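Local coordinates for beta-porphyranase A (Bacteroides plebeius, PDB 4AW7), which hydrolyses the beta-1,4 linkages between beta-D-galactopyranose and alpha-L-galactopyranose-6-sulfate in porphyran, a sulfated polysaccharide of red seaweed, at residues R508-R513 with F548-V553; S518-V523 with V532-K537; I104-P109 with F140-N145; M188-Y193 with A221-F226. One frame throughout, in Å; residues are numbered along the deposited sequence.

Contact 1 of 4, residues R508-R513 with F548-V553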
# COMPACT_ATOMS: atom_id res chain seq x y z
N ARG A 508 14.20 0.73 11.39
CA ARG A 508 13.08 -0.14 11.02
C ARG A 508 13.67 -1.54 10.90
O ARG A 508 14.31 -1.88 9.90
CB ARG A 508 12.52 0.31 9.70
CG ARG A 508 11.97 1.72 9.69
CD ARG A 508 11.50 2.16 8.35
NE ARG A 508 10.41 1.37 7.77
CZ ARG A 508 9.13 1.58 7.98
NH1 ARG A 508 8.70 2.56 8.73
NH2 ARG A 508 8.27 0.77 7.36
N MET A 509 13.47 -2.34 11.95
CA MET A 509 14.07 -3.67 12.05
C MET A 509 13.00 -4.71 11.73
O MET A 509 12.07 -4.87 12.53
CB MET A 509 14.58 -3.86 13.48
CG MET A 509 15.07 -5.24 13.79
SD MET A 509 15.63 -5.53 15.47
CE MET A 509 14.08 -5.39 16.35
N SER A 510 13.15 -5.38 10.60
CA SER A 510 12.18 -6.41 10.21
C SER A 510 12.77 -7.78 10.45
O SER A 510 13.90 -8.06 10.01
CB SER A 510 11.71 -6.23 8.76
OG SER A 510 10.99 -5.02 8.55
N ILE A 511 11.94 -8.61 11.11
CA ILE A 511 12.35 -9.97 11.47
C ILE A 511 11.23 -10.94 11.14
O ILE A 511 10.05 -10.63 11.24
CB ILE A 511 12.76 -10.09 12.96
CG1 ILE A 511 11.63 -9.71 13.88
CG2 ILE A 511 14.02 -9.24 13.23
CD1 ILE A 511 11.93 -9.95 15.40
N GLY A 512 11.64 -12.14 10.73
CA GLY A 512 10.75 -13.30 10.60
C GLY A 512 11.33 -14.37 11.51
O GLY A 512 12.43 -14.87 11.28
N ARG A 513 10.57 -14.72 12.55
CA ARG A 513 11.05 -15.72 13.52
C ARG A 513 9.84 -16.48 14.05
O ARG A 513 8.73 -15.97 14.07
CB ARG A 513 11.76 -15.06 14.73
CG ARG A 513 12.81 -14.00 14.41
CD ARG A 513 13.62 -13.67 15.60
NE ARG A 513 14.61 -14.74 15.84
CZ ARG A 513 15.31 -14.91 16.96
NH1 ARG A 513 15.07 -14.19 18.03
NH2 ARG A 513 16.20 -15.90 17.03
N PHE A 548 6.26 -12.16 11.45
CA PHE A 548 6.96 -11.40 10.42
C PHE A 548 6.50 -9.97 10.51
O PHE A 548 5.34 -9.67 10.24
CB PHE A 548 6.74 -11.97 9.02
CG PHE A 548 7.55 -11.25 7.97
CD1 PHE A 548 8.92 -11.12 8.08
CD2 PHE A 548 6.94 -10.72 6.84
CE1 PHE A 548 9.66 -10.46 7.16
CE2 PHE A 548 7.70 -10.07 5.85
CZ PHE A 548 9.06 -9.95 6.01
N GLY A 549 7.39 -9.10 10.99
CA GLY A 549 6.99 -7.73 11.28
C GLY A 549 8.19 -6.81 11.39
O GLY A 549 9.29 -7.25 11.73
N MET A 550 7.93 -5.53 11.15
CA MET A 550 8.86 -4.46 11.32
C MET A 550 8.61 -3.81 12.68
O MET A 550 7.49 -3.40 12.98
CB MET A 550 8.65 -3.46 10.19
CG MET A 550 9.69 -2.30 10.14
SD MET A 550 9.52 -1.00 11.41
CE MET A 550 7.91 -0.31 10.98
N ILE A 551 9.65 -3.79 13.51
CA ILE A 551 9.64 -3.16 14.83
C ILE A 551 10.49 -1.92 14.74
O ILE A 551 11.68 -2.00 14.40
CB ILE A 551 10.15 -4.14 15.91
CG1 ILE A 551 9.28 -5.40 15.97
CG2 ILE A 551 10.17 -3.45 17.29
CD1 ILE A 551 9.85 -6.54 16.81
N GLU A 552 9.90 -0.76 15.03
CA GLU A 552 10.68 0.47 15.04
C GLU A 552 11.46 0.63 16.32
O GLU A 552 10.96 0.35 17.41
CB GLU A 552 9.77 1.68 14.98
CG GLU A 552 8.98 1.80 13.73
CD GLU A 552 7.93 2.91 13.84
OE1 GLU A 552 6.91 2.79 14.61
OE2 GLU A 552 8.18 3.91 13.13
N VAL A 553 12.69 1.09 16.17
CA VAL A 553 13.54 1.36 17.34
C VAL A 553 13.98 2.84 17.23
O VAL A 553 14.97 3.13 16.56
CB VAL A 553 14.74 0.43 17.35
CG1 VAL A 553 15.63 0.71 18.57
CG2 VAL A 553 14.28 -1.03 17.30
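M550 and R508 meet on one face of the strand pair. The methionine sulfur, SD, lies 3.7 Å from R508 CB, and the terminal methyl CE sits over one face of the guanidinium, off toward its rim, 3.7 Å from CZ. Bends at chi2 (-74°) and chi3 (-64°) fold the M550 chain back across the arginine in this way. On the same face S510 OG presses against M550 CB at 3.3 Å, and G512 CA stands at the edge of the F548 ring, 3.8 Å from CD1. The other face is apolar: M509 and I551 run side by side, CE to CB 4.1 Å, and the delta methyls of I511 and I551 meet at 4.2 Å. Underneath is antiparallel pairing between strands 503-514 and 546-555, the latter an outer strand of a mixed five-stranded sheet in the C-terminal domain. M509 and I551 exchange two backbone bonds, I551 N to M509 O being the shorter at 2.8 Å, and I511 and G549 exchange two more. Farther out, helix 245-262 covers the S510, F548 and M550 face. From it D252 and E248 form salt bridges with R508 NE and NH2, fixing the guanidinium beneath the M550 methyl.

Contact 2 of 4, residues S518-V523 with V532-K537. With CA (calcium ion), chain C.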
# COMPACT_ATOMS: atom_id res chain seq x y z
N SER A 518 12.94 -14.49 20.58
CA SER A 518 13.07 -13.14 21.11
C SER A 518 12.84 -12.06 20.04
O SER A 518 13.36 -12.15 18.93
CB SER A 518 14.49 -12.99 21.66
OG SER A 518 14.68 -11.70 22.20
N LYS A 519 12.12 -11.02 20.46
CA LYS A 519 11.96 -9.81 19.67
C LYS A 519 12.72 -8.63 20.30
O LYS A 519 12.46 -7.46 19.94
CB LYS A 519 10.49 -9.44 19.54
CG LYS A 519 9.67 -10.52 18.86
CD LYS A 519 8.25 -10.17 18.95
CE LYS A 519 7.34 -11.10 18.20
NZ LYS A 519 7.26 -12.48 18.74
N LYS A 520 13.68 -8.95 21.18
CA LYS A 520 14.42 -7.96 22.00
C LYS A 520 15.89 -8.20 21.88
O LYS A 520 16.59 -8.51 22.85
CB LYS A 520 14.03 -8.09 23.46
CG LYS A 520 12.67 -7.58 23.68
CD LYS A 520 12.67 -6.06 23.90
CE LYS A 520 12.82 -5.71 25.38
NZ LYS A 520 12.73 -4.25 25.68
N PRO A 521 16.42 -8.03 20.67
CA PRO A 521 17.86 -8.08 20.54
C PRO A 521 18.51 -6.90 21.26
O PRO A 521 17.84 -5.90 21.56
CB PRO A 521 18.09 -7.95 19.04
CG PRO A 521 16.94 -7.11 18.57
CD PRO A 521 15.78 -7.58 19.41
N VAL A 522 19.80 -7.03 21.52
CA VAL A 522 20.61 -5.87 21.82
C VAL A 522 20.84 -5.16 20.48
O VAL A 522 21.25 -5.79 19.49
CB VAL A 522 21.92 -6.26 22.51
CG1 VAL A 522 22.86 -5.03 22.59
CG2 VAL A 522 21.66 -6.90 23.90
N VAL A 523 20.63 -3.84 20.48
CA VAL A 523 20.81 -3.03 19.26
C VAL A 523 21.80 -1.90 19.57
O VAL A 523 21.59 -1.16 20.54
CB VAL A 523 19.48 -2.42 18.78
CG1 VAL A 523 19.67 -1.45 17.59
CG2 VAL A 523 18.47 -3.50 18.42
N VAL A 532 15.22 -1.12 22.96
CA VAL A 532 14.29 -1.70 21.98
C VAL A 532 12.88 -1.68 22.60
O VAL A 532 12.64 -2.25 23.65
CB VAL A 532 14.68 -3.14 21.52
CG1 VAL A 532 13.61 -3.73 20.63
CG2 VAL A 532 16.07 -3.18 20.86
N PRO A 533 11.92 -1.06 21.93
CA PRO A 533 10.56 -1.06 22.47
C PRO A 533 9.93 -2.45 22.59
O PRO A 533 10.23 -3.36 21.81
CB PRO A 533 9.78 -0.22 21.45
CG PRO A 533 10.79 0.55 20.72
CD PRO A 533 12.03 -0.29 20.69
N ASP A 534 9.01 -2.56 23.52
CA ASP A 534 8.17 -3.76 23.67
C ASP A 534 7.03 -3.82 22.68
O ASP A 534 6.59 -4.90 22.36
CB ASP A 534 7.61 -3.86 25.11
CG ASP A 534 8.71 -3.86 26.17
OD1 ASP A 534 9.65 -4.64 26.00
OD2 ASP A 534 8.64 -3.07 27.14
N ASN A 535 6.63 -2.68 22.17
CA ASN A 535 5.46 -2.50 21.33
C ASN A 535 5.88 -2.17 19.90
O ASN A 535 6.95 -1.62 19.66
CB ASN A 535 4.61 -1.35 21.91
CG ASN A 535 3.22 -1.28 21.32
OD1 ASN A 535 2.73 -2.24 20.71
ND2 ASN A 535 2.55 -0.16 21.54
N TRP A 536 5.02 -2.52 18.97
CA TRP A 536 5.15 -2.25 17.54
C TRP A 536 3.75 -1.99 16.97
O TRP A 536 2.76 -2.13 17.65
CB TRP A 536 5.85 -3.39 16.79
CG TRP A 536 5.23 -4.70 17.02
CD1 TRP A 536 4.12 -5.21 16.41
CD2 TRP A 536 5.66 -5.70 17.95
NE1 TRP A 536 3.83 -6.46 16.89
CE2 TRP A 536 4.75 -6.77 17.86
CE3 TRP A 536 6.69 -5.77 18.89
CZ2 TRP A 536 4.86 -7.92 18.65
CZ3 TRP A 536 6.81 -6.93 19.66
CH2 TRP A 536 5.90 -7.98 19.53
N LYS A 537 3.71 -1.59 15.70
CA LYS A 537 2.44 -1.25 15.07
C LYS A 537 1.51 -2.46 14.99
O LYS A 537 1.84 -3.49 14.37
CB LYS A 537 2.68 -0.72 13.67
CG LYS A 537 3.45 0.60 13.63
CD LYS A 537 3.91 0.86 12.19
CE LYS A 537 4.96 1.95 12.03
NZ LYS A 537 4.33 3.28 12.18
CA CA C . 1.00 -2.96 19.20
O HOH W 1 10.24 -6.03 20.97
O HOH W 2 2.56 -4.80 19.33
O HOH W 3 -1.34 -3.61 19.56
O HOH W 4 0.77 -4.08 21.45
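The W536 indole is met obliquely by K519, whose CD lies 3.3 Å from CH2. Over one face, toward the rim, sits water 2, a ligand of the calcium ion. F547 packs edge-to-face with the same indole and also takes a cation-pi contact from K519, while NE1 donates to Y539 O. The second flat group, the D534 carboxylate, is approached from above its plane: K520 NZ forms a salt bridge with OD1 at 3.1 Å. The same ammonium donates to V532 O at 2.9 Å, here in the carbonyl plane, so one lysine tip grips two acceptors. Bends at chi2 and chi3 (-85° and -90°) curl the K520 chain round to them. V532 CG2 is pressed against V523 CG2, at 3.4 Å closer than usual for two methyls, and water 1 donates to both K519 O and P533 O. A leucine in place of W536 would probably leave the aliphatic part of K519 without its broad aromatic neighbour and Y539 O without its indole donor. Beyond the indole the loop closes on metal: N535 OD1 at 2.4 Å and W536 O at 2.5 Å bind calcium with three waters, and D381 and G538 complete the shell. The result is an eight-coordinate calcium site of side-chain, main-chain and water oxygens, in which D381 ties this C-terminal loop to a residue far back in the chain.

Contact 3 of 4, residues I104-P109 with F140-N145. With GAL (beta-D-galactopyranose), chain B; L6S (6-O-sulfo-alpha-L-galactopyranose), chain D; GAL (beta-D-galactopyranose), chain E; GLA (alpha-D-galactopyranose), chain F.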
# COMPACT_ATOMS: atom_id res chain seq x y z
N ILE A 104 -5.02 1.26 -13.38
CA ILE A 104 -4.22 0.07 -13.58
C ILE A 104 -5.01 -0.93 -14.42
O ILE A 104 -6.09 -1.36 -14.02
CB ILE A 104 -3.88 -0.62 -12.24
CG1 ILE A 104 -3.17 0.32 -11.27
CG2 ILE A 104 -3.09 -1.89 -12.48
CD1 ILE A 104 -3.09 -0.22 -9.83
N ALA A 105 -4.46 -1.31 -15.57
CA ALA A 105 -4.99 -2.41 -16.36
C ALA A 105 -4.31 -3.69 -15.88
O ALA A 105 -3.08 -3.72 -15.78
CB ALA A 105 -4.72 -2.18 -17.85
N THR A 106 -5.09 -4.72 -15.60
CA THR A 106 -4.59 -6.03 -15.24
C THR A 106 -5.36 -7.10 -15.99
O THR A 106 -6.40 -6.81 -16.59
CB THR A 106 -4.59 -6.22 -13.71
OG1 THR A 106 -3.80 -7.37 -13.36
CG2 THR A 106 -5.98 -6.36 -13.15
N GLU A 107 -4.84 -8.32 -16.01
CA GLU A 107 -5.50 -9.43 -16.65
C GLU A 107 -5.65 -10.59 -15.69
O GLU A 107 -4.75 -10.88 -14.89
CB GLU A 107 -4.71 -9.91 -17.85
CG GLU A 107 -4.57 -8.88 -18.95
CD GLU A 107 -5.70 -8.86 -19.97
OE1 GLU A 107 -6.86 -9.20 -19.62
OE2 GLU A 107 -5.40 -8.50 -21.13
N HIS A 108 -6.75 -11.33 -15.79
CA HIS A 108 -6.87 -12.59 -15.08
C HIS A 108 -5.81 -13.56 -15.61
O HIS A 108 -5.57 -13.61 -16.82
CB HIS A 108 -8.22 -13.24 -15.29
CG HIS A 108 -9.38 -12.48 -14.73
ND1 HIS A 108 -9.60 -12.34 -13.37
CD2 HIS A 108 -10.41 -11.85 -15.34
CE1 HIS A 108 -10.71 -11.64 -13.19
NE2 HIS A 108 -11.22 -11.34 -14.37
N PRO A 109 -5.24 -14.40 -14.74
CA PRO A 109 -4.24 -15.38 -15.15
C PRO A 109 -4.92 -16.66 -15.67
O PRO A 109 -4.80 -17.74 -15.05
CB PRO A 109 -3.47 -15.62 -13.84
CG PRO A 109 -4.48 -15.47 -12.80
CD PRO A 109 -5.36 -14.34 -13.27
N PHE A 140 -0.81 2.58 -15.80
CA PHE A 140 -0.14 1.39 -15.25
C PHE A 140 -0.68 0.15 -15.92
O PHE A 140 -1.88 -0.03 -16.06
CB PHE A 140 -0.38 1.26 -13.74
CG PHE A 140 0.00 2.50 -12.97
CD1 PHE A 140 1.32 2.71 -12.65
CD2 PHE A 140 -0.93 3.46 -12.62
CE1 PHE A 140 1.72 3.85 -12.02
CE2 PHE A 140 -0.55 4.60 -11.96
CZ PHE A 140 0.77 4.81 -11.69
N PHE A 141 0.24 -0.74 -16.30
CA PHE A 141 -0.12 -2.07 -16.78
C PHE A 141 0.53 -3.08 -15.84
O PHE A 141 1.72 -3.03 -15.59
CB PHE A 141 0.34 -2.28 -18.22
CG PHE A 141 -0.07 -3.61 -18.82
CD1 PHE A 141 -1.29 -4.20 -18.55
CD2 PHE A 141 0.77 -4.27 -19.71
CE1 PHE A 141 -1.66 -5.40 -19.11
CE2 PHE A 141 0.36 -5.46 -20.31
CZ PHE A 141 -0.83 -6.02 -20.02
N GLU A 142 -0.30 -4.00 -15.34
CA GLU A 142 0.06 -5.00 -14.33
C GLU A 142 -0.34 -6.35 -14.96
O GLU A 142 -1.45 -6.84 -14.77
CB GLU A 142 -0.71 -4.69 -13.06
CG GLU A 142 -0.34 -5.52 -11.84
CD GLU A 142 -1.18 -5.15 -10.62
OE1 GLU A 142 -2.39 -4.90 -10.77
OE2 GLU A 142 -0.58 -5.16 -9.51
N PRO A 143 0.56 -6.92 -15.81
CA PRO A 143 0.16 -7.97 -16.75
C PRO A 143 -0.73 -9.12 -16.28
O PRO A 143 -1.60 -9.52 -17.01
CB PRO A 143 1.53 -8.46 -17.22
CG PRO A 143 2.33 -7.22 -17.36
CD PRO A 143 1.84 -6.31 -16.24
N LEU A 144 -0.45 -9.71 -15.12
CA LEU A 144 -1.25 -10.82 -14.61
C LEU A 144 -1.57 -10.65 -13.14
O LEU A 144 -0.66 -10.51 -12.33
CB LEU A 144 -0.52 -12.15 -14.81
CG LEU A 144 -0.12 -12.57 -16.22
CD1 LEU A 144 0.79 -13.79 -16.17
CD2 LEU A 144 -1.42 -12.91 -17.05
N ASN A 145 -2.83 -10.69 -12.80
CA ASN A 145 -3.26 -10.59 -11.42
C ASN A 145 -3.02 -11.90 -10.68
O ASN A 145 -3.35 -12.97 -11.20
CB ASN A 145 -4.74 -10.28 -11.39
CG ASN A 145 -5.24 -10.07 -9.97
OD1 ASN A 145 -4.69 -9.24 -9.23
ND2 ASN A 145 -6.28 -10.82 -9.58
C1 GAL B . -13.75 -9.18 -11.55
C2 GAL B . -13.50 -8.22 -12.69
C3 GAL B . -14.71 -8.33 -13.63
C4 GAL B . -14.88 -9.77 -14.14
C5 GAL B . -14.95 -10.66 -12.91
C6 GAL B . -15.08 -12.12 -13.28
O2 GAL B . -13.29 -6.88 -12.25
O3 GAL B . -14.47 -7.43 -14.68
O4 GAL B . -13.77 -10.15 -14.96
O5 GAL B . -13.79 -10.48 -12.09
O6 GAL B . -15.13 -12.90 -12.11
O1S L6S D . -13.73 -4.66 -8.93
O2S L6S D . -15.85 -5.62 -8.14
O3S L6S D . -15.01 -6.08 -10.40
C1 L6S D . -10.10 -9.79 -8.35
C2 L6S D . -10.59 -10.80 -9.36
C3 L6S D . -12.11 -10.99 -9.19
C4 L6S D . -12.82 -9.60 -9.38
C5 L6S D . -12.21 -8.61 -8.37
C6 L6S D . -12.62 -7.17 -8.76
O2 L6S D . -9.87 -12.04 -9.26
O3 L6S D . -12.63 -11.95 -10.12
O4 L6S D . -12.60 -9.17 -10.73
O5 L6S D . -10.78 -8.56 -8.40
O6 L6S D . -13.99 -6.99 -8.43
S1 L6S D . -14.68 -5.75 -8.98
C1 GAL E . -7.43 -10.83 -4.65
C2 GAL E . -8.17 -10.82 -6.00
C3 GAL E . -9.52 -10.15 -5.87
C4 GAL E . -10.28 -10.62 -4.66
C5 GAL E . -9.41 -10.44 -3.41
C6 GAL E . -10.28 -10.63 -2.11
O1 GAL E . -6.14 -11.55 -4.85
O2 GAL E . -7.33 -10.20 -7.02
O3 GAL E . -10.36 -10.47 -6.96
O4 GAL E . -10.66 -12.00 -4.82
O5 GAL E . -8.24 -11.35 -3.61
O6 GAL E . -10.81 -9.29 -1.71
C1 GLA F . -7.43 -10.83 -4.65
C2 GLA F . -8.17 -10.82 -6.00
C3 GLA F . -9.52 -10.15 -5.87
C4 GLA F . -10.28 -10.62 -4.66
C5 GLA F . -9.41 -10.44 -3.41
C6 GLA F . -10.28 -10.63 -2.11
O1 GLA F . -6.81 -9.67 -4.28
O2 GLA F . -7.33 -10.20 -7.02
O3 GLA F . -10.36 -10.47 -6.96
O4 GLA F . -10.66 -12.00 -4.82
O5 GLA F . -8.24 -11.35 -3.61
O6 GLA F . -10.81 -9.29 -1.71
O HOH W 5 -7.97 -12.66 -11.17
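N145 CB touches both E107 O and T106 OG1, each at 3.6 Å. CG stands anti to the backbone N (chi1 -176°), which carries the amide out to the sugar. There OD1 accepts from R69 NH2, and ND2 makes a nearly straight bond (170°) of 2.8 Å to O2 of the terminal galactose, an atom common to its alpha and beta forms. ND2 also donates to water 5 at 3.0 Å. That water bridges to H108 ND1 and to O2 of the sulfated galactose, while H108 NE2 bonds O4 of the next galactose at 2.9 Å. From loops following two neighbouring strands, N145 and H108 thus hold the galactoses flanking the sulfated sugar, reached through the shared water. A backbone bond, N145 N to E107 O at 2.8 Å, and a side-chain one, T106 OG1 to E142 O at 2.8 Å, tie the two segments together. N145 directly precedes E146, the probable proton donor, an Asn-Glu pair as in clan GH-A glycosidases. Strands 104-106 and 136-142 run parallel in a beta-alpha-beta unit, linked through helix 120-132. Strand 66-71 borders the first and strand 189-195 the second within the barrel sheet, while helix 160-179 packs against F141, P143 and L144.

Contact 4 of 4, residues M188-Y193 with A221-F226. With K (potassium ion), chain G.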
# COMPACT_ATOMS: atom_id res chain seq x y z
N MET A 188 3.59 4.87 -20.05
CA MET A 188 3.04 3.71 -19.34
C MET A 188 4.07 3.16 -18.41
O MET A 188 5.21 2.99 -18.78
CB MET A 188 2.69 2.59 -20.32
CG MET A 188 1.62 2.97 -21.26
SD MET A 188 1.07 1.59 -22.27
CE MET A 188 0.59 0.47 -20.96
N LYS A 189 3.65 2.83 -17.22
CA LYS A 189 4.50 2.17 -16.23
C LYS A 189 4.06 0.73 -16.08
O LYS A 189 2.88 0.45 -15.96
CB LYS A 189 4.39 2.86 -14.89
CG LYS A 189 4.77 4.31 -14.88
CD LYS A 189 6.16 4.61 -15.22
CE LYS A 189 6.30 6.11 -15.63
NZ LYS A 189 5.57 6.99 -14.71
N VAL A 190 5.04 -0.18 -16.11
CA VAL A 190 4.77 -1.59 -15.98
C VAL A 190 5.11 -2.04 -14.56
O VAL A 190 6.18 -1.74 -14.07
CB VAL A 190 5.52 -2.42 -17.06
CG1 VAL A 190 5.13 -3.87 -16.94
CG2 VAL A 190 5.23 -1.89 -18.46
N ILE A 191 4.16 -2.69 -13.90
CA ILE A 191 4.29 -3.09 -12.51
C ILE A 191 3.98 -4.57 -12.36
O ILE A 191 3.19 -5.12 -13.15
CB ILE A 191 3.42 -2.21 -11.59
CG1 ILE A 191 1.95 -2.27 -12.01
CG2 ILE A 191 3.93 -0.78 -11.57
CD1 ILE A 191 0.95 -1.66 -11.00
N GLY A 192 4.56 -5.21 -11.37
CA GLY A 192 4.24 -6.61 -11.10
C GLY A 192 4.74 -7.03 -9.75
O GLY A 192 5.53 -6.33 -9.13
N TYR A 193 4.31 -8.19 -9.26
CA TYR A 193 3.50 -9.22 -9.94
C TYR A 193 2.08 -9.35 -9.42
O TYR A 193 1.45 -10.36 -9.64
CB TYR A 193 4.23 -10.57 -9.92
CG TYR A 193 4.43 -11.17 -8.54
CD1 TYR A 193 3.50 -12.02 -7.97
CD2 TYR A 193 5.59 -10.91 -7.82
CE1 TYR A 193 3.71 -12.57 -6.71
CE2 TYR A 193 5.78 -11.45 -6.58
CZ TYR A 193 4.85 -12.26 -6.02
OH TYR A 193 5.06 -12.83 -4.75
N ALA A 221 14.36 -5.86 -13.71
CA ALA A 221 15.04 -4.86 -14.53
C ALA A 221 14.10 -4.18 -15.52
O ALA A 221 14.36 -3.07 -15.94
CB ALA A 221 16.22 -5.49 -15.28
N TYR A 222 13.04 -4.87 -15.93
CA TYR A 222 12.09 -4.46 -16.94
C TYR A 222 10.82 -3.85 -16.34
O TYR A 222 9.95 -3.44 -17.09
CB TYR A 222 11.70 -5.64 -17.82
CG TYR A 222 12.90 -6.37 -18.37
CD1 TYR A 222 13.64 -5.83 -19.41
CD2 TYR A 222 13.32 -7.56 -17.82
CE1 TYR A 222 14.76 -6.50 -19.92
CE2 TYR A 222 14.43 -8.24 -18.30
CZ TYR A 222 15.16 -7.70 -19.34
OH TYR A 222 16.27 -8.36 -19.85
N MET A 223 10.73 -3.82 -15.01
CA MET A 223 9.58 -3.23 -14.32
C MET A 223 9.88 -1.82 -13.89
O MET A 223 10.99 -1.50 -13.46
CB MET A 223 9.27 -4.02 -13.04
CG MET A 223 8.82 -5.50 -13.28
SD MET A 223 7.30 -5.66 -14.24
CE MET A 223 7.96 -6.14 -15.88
N ASP A 224 8.86 -0.96 -13.93
CA ASP A 224 8.94 0.35 -13.30
C ASP A 224 8.69 0.30 -11.80
O ASP A 224 9.18 1.15 -11.04
CB ASP A 224 7.98 1.28 -13.98
CG ASP A 224 8.32 1.47 -15.44
OD1 ASP A 224 9.40 2.05 -15.67
OD2 ASP A 224 7.57 1.04 -16.31
N GLY A 225 7.92 -0.69 -11.33
CA GLY A 225 7.65 -0.84 -9.90
C GLY A 225 7.08 -2.18 -9.56
O GLY A 225 6.85 -2.99 -10.44
N PHE A 226 6.93 -2.38 -8.26
CA PHE A 226 6.54 -3.69 -7.72
C PHE A 226 5.23 -3.57 -7.01
O PHE A 226 5.00 -2.64 -6.24
CB PHE A 226 7.64 -4.23 -6.79
CG PHE A 226 8.95 -4.41 -7.53
CD1 PHE A 226 9.03 -5.34 -8.56
CD2 PHE A 226 10.06 -3.66 -7.23
CE1 PHE A 226 10.20 -5.49 -9.29
CE2 PHE A 226 11.24 -3.80 -7.97
CZ PHE A 226 11.30 -4.72 -8.99
K K G . 2.63 -13.87 -3.63
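With CG anti to its carbonyl carbon (chi1 -62°), D224 turns its carboxylate back onto the neighbouring chain, where OD2 accepts from V190 N at 2.8 Å. The bond is nearly straight, 168° at the hydrogen, and uses the anti lone pair of OD2. M223 folds sharply at chi2 (-62°), setting SD beside the I191-G192 peptide and CE 3.8 Å from V190 CG1. D224 N returns a bond to V190 O, also 2.8 Å, so side chain and backbone of one residue clasp both polar atoms of V190. K189 crosses the aspartate at about a right angle, its CD 3.8 Å from D224 CG. From here two neighbouring strands of the parallel (beta/alpha)8-type barrel sheet set out, I191 pairing with G225 and G192 with F226, although G192 N to G225 O is weak at 3.3 Å. An alanine at D224 would probably leave V190 N and H179 NE2, which also donates to OD2, without their shared acceptor. At the far end of segment 188-193, after a cis peptide, Y193 OH binds a potassium ion at 2.9 Å, with Y207 and Y197 O as further ligands. Helix 212-219 packs over M223, F226 and Y193.

The four contacts form two pairs. Contacts 3 and 4 have centres about 11 Å apart and share the barrel sheet: F141 N bonds K189 O and I191 N bonds F141 O, so strands 136-142 and 189-195 lie side by side, one leading to the sugar-binding loop and the other to the potassium-bound tyrosine. Contact 3 touches the substrate itself, whereas the side chain of I191 in contact 4 is about 13 Å from the terminal galactose. Contacts 1 and 2 lie in the C-terminal region, their centres about 8 Å apart; R513 NH1 reaches S518 O and M509 packs on P521. Contact 1, about 31 Å from contact 3 centre to centre, faces barrel helix 245-262, while contact 2 carries the calcium site, remote from the catalytic cleft.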